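Local coordinates for Alr3699 protein (Nostoc sp., PDB 4XSO) that is of unknown precise function but is probably a glycosyltransferase of the GT-B fold, built of two Rossmann-like domains that face each other, at residues N157-Q162 with A318-E323. Numbering follows the deposited sequence.
Sequences NSQASQ and AMELVE
Glu320 reaches across the cleft between the two Rossmann-like domains of this GT-B fold and sets its carboxylate on the N-terminus of helix 159-167. Each oxygen takes one backbone N-H of the first turn: Gln159 N donates to Glu320 OE1 at 2.7 Å and Ala160 N to Glu320 OE2 at 3.0 Å. Both donors come from the syn side but tilted well out of the carboxylate plane, and the bonds are moderately bent. Glutamate suits the place because its chain, stretched out from CG, is long enough to reach the other domain, and because a negative charge probably gains from the positive end of the helix dipole. Tyr179 OH also hydrogen-bonds to Glu320 OE1, giving this oxygen at least two partners.

The third N-H of the turn is served from within: Ser161 N donates to Ser158 OG at 3.0 Å, the N-cap bond. A short serine can turn back this way, its OG lying between its own N and carbonyl carbon (chi1 71°); the same hydroxyl hydrogen-bonds to Pro295 O, a second link between the domains. Just before the helix, Asn157 OD1 accepts from Ser161 OG, which lies in its carbonyl plane.

Packing around the carboxylate is slight. The solvent-exposed Gln159 lays CB and CG beside Glu320 OE1 and CD, its amide turned 27° from the carboxylate plane, while the small side chain of Ala160 lies alongside the other oxygen. The methyl CB of Ala160 and the CB of Ser158 each lie 3.6 Å from Glu320 OE2.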
loop_
_atom_site.group_PDB
_atom_site.type_symbol
_atom_site.label_atom_id
_atom_site.label_comp_id
_atom_site.label_asym_id
_atom_site.label_seq_id
_atom_site.Cartn_x
_atom_site.Cartn_y
_atom_site.Cartn_z
ATOM N N ASN A 157 12.016 9.842 -20.466
ATOM C CA ASN A 157 13.246 9.611 -21.220
ATOM C C ASN A 157 13.142 10.060 -22.656
ATOM O O ASN A 157 14.135 10.147 -23.407
ATOM C CB ASN A 157 13.702 8.171 -21.058
ATOM C CG ASN A 157 12.713 7.150 -21.680
ATOM O OD1 ASN A 157 11.596 7.506 -22.111
ATOM N ND2 ASN A 157 13.155 5.886 -21.747
ATOM N N SER A 158 11.960 10.530 -23.028
ATOM C CA SER A 158 11.766 11.004 -24.380
ATOM C C SER A 158 10.414 11.729 -24.477
ATOM O O SER A 158 9.524 11.538 -23.626
ATOM C CB SER A 158 11.784 9.823 -25.339
ATOM O OG SER A 158 10.609 9.059 -25.169
ATOM N N GLN A 159 10.319 12.615 -25.459
ATOM C CA GLN A 159 9.007 13.173 -25.878
ATOM C C GLN A 159 7.899 12.109 -26.161
ATOM O O GLN A 159 6.774 12.299 -25.731
ATOM C CB GLN A 159 9.155 14.160 -27.037
ATOM C CG GLN A 159 9.927 15.401 -26.577
ATOM C CD GLN A 159 10.235 16.480 -27.650
ATOM O OE1 GLN A 159 10.207 16.239 -28.850
ATOM N NE2 GLN A 159 10.578 17.666 -27.179
ATOM N N ALA A 160 8.273 10.989 -26.745
ATOM C CA ALA A 160 7.391 9.835 -26.986
ATOM C C ALA A 160 6.825 9.227 -25.680
ATOM O O ALA A 160 5.597 9.037 -25.552
ATOM C CB ALA A 160 8.160 8.755 -27.727
ATOM N N SER A 161 7.699 9.031 -24.685
ATOM C CA SER A 161 7.272 8.566 -23.402
ATOM C C SER A 161 6.411 9.623 -22.740
ATOM O O SER A 161 5.400 9.308 -22.090
ATOM C CB SER A 161 8.442 8.133 -22.490
ATOM O OG SER A 161 9.098 7.030 -23.099
ATOM N N GLN A 162 6.825 10.864 -22.833
ATOM C CA GLN A 162 6.100 11.941 -22.176
ATOM C C GLN A 162 4.713 12.041 -22.785
ATOM O O GLN A 162 3.753 12.241 -22.091
ATOM C CB GLN A 162 6.842 13.257 -22.387
ATOM C CG GLN A 162 6.201 14.514 -21.781
ATOM C CD GLN A 162 6.957 15.755 -22.207
ATOM O OE1 GLN A 162 7.361 15.865 -23.339
ATOM N NE2 GLN A 162 7.169 16.657 -21.304
ATOM N N ALA A 318 13.059 7.158 -31.559
ATOM C CA ALA A 318 13.989 7.280 -32.707
ATOM C C ALA A 318 13.805 8.563 -33.483
ATOM O O ALA A 318 14.764 9.216 -33.926
ATOM C CB ALA A 318 13.818 6.089 -33.663
ATOM N N MET A 319 12.552 8.960 -33.650
ATOM C CA MET A 319 12.265 10.184 -34.399
ATOM C C MET A 319 12.864 11.424 -33.708
ATOM O O MET A 319 13.114 12.404 -34.360
ATOM C CB MET A 319 10.742 10.352 -34.618
ATOM C CG MET A 319 9.987 9.040 -34.785
ATOM S SD MET A 319 8.318 9.264 -35.470
ATOM C CE MET A 319 7.275 9.262 -34.038
ATOM N N GLU A 320 13.156 11.394 -32.403
ATOM C CA GLU A 320 13.679 12.607 -31.730
ATOM C C GLU A 320 15.200 12.578 -31.737
ATOM O O GLU A 320 15.842 13.588 -31.432
ATOM C CB GLU A 320 13.300 12.608 -30.244
ATOM C CG GLU A 320 11.841 12.723 -29.956
ATOM C CD GLU A 320 11.508 12.184 -28.560
ATOM O OE1 GLU A 320 12.067 12.729 -27.573
ATOM O OE2 GLU A 320 10.664 11.260 -28.475
ATOM N N LEU A 321 15.742 11.391 -31.998
ATOM C CA LEU A 321 17.153 11.170 -32.043
ATOM C C LEU A 321 17.799 11.517 -33.372
ATOM O O LEU A 321 19.009 11.862 -33.420
ATOM C CB LEU A 321 17.463 9.725 -31.688
ATOM C CG LEU A 321 16.834 9.189 -30.381
ATOM C CD1 LEU A 321 17.243 7.757 -30.125
ATOM C CD2 LEU A 321 17.237 10.046 -29.193
ATOM N N VAL A 322 17.056 11.333 -34.458
ATOM C CA VAL A 322 17.668 11.370 -35.796
ATOM C C VAL A 322 16.942 12.355 -36.634
ATOM O O VAL A 322 15.750 12.296 -36.656
ATOM C CB VAL A 322 17.563 10.005 -36.548
ATOM C CG1 VAL A 322 18.027 10.159 -37.982
ATOM C CG2 VAL A 322 18.333 8.871 -35.879
ATOM N N GLU A 323 17.640 13.257 -37.329
ATOM C CA GLU A 323 16.980 14.014 -38.427
ATOM C C GLU A 323 17.484 13.416 -39.707
ATOM O O GLU A 323 18.707 13.362 -39.931
ATOM C CB GLU A 323 17.258 15.511 -38.423
ATOM C CG GLU A 323 16.348 16.317 -37.528
ATOM C CD GLU A 323 15.003 16.624 -38.175
ATOM O OE1 GLU A 323 14.797 16.339 -39.398
ATOM O OE2 GLU A 323 14.150 17.158 -37.435
#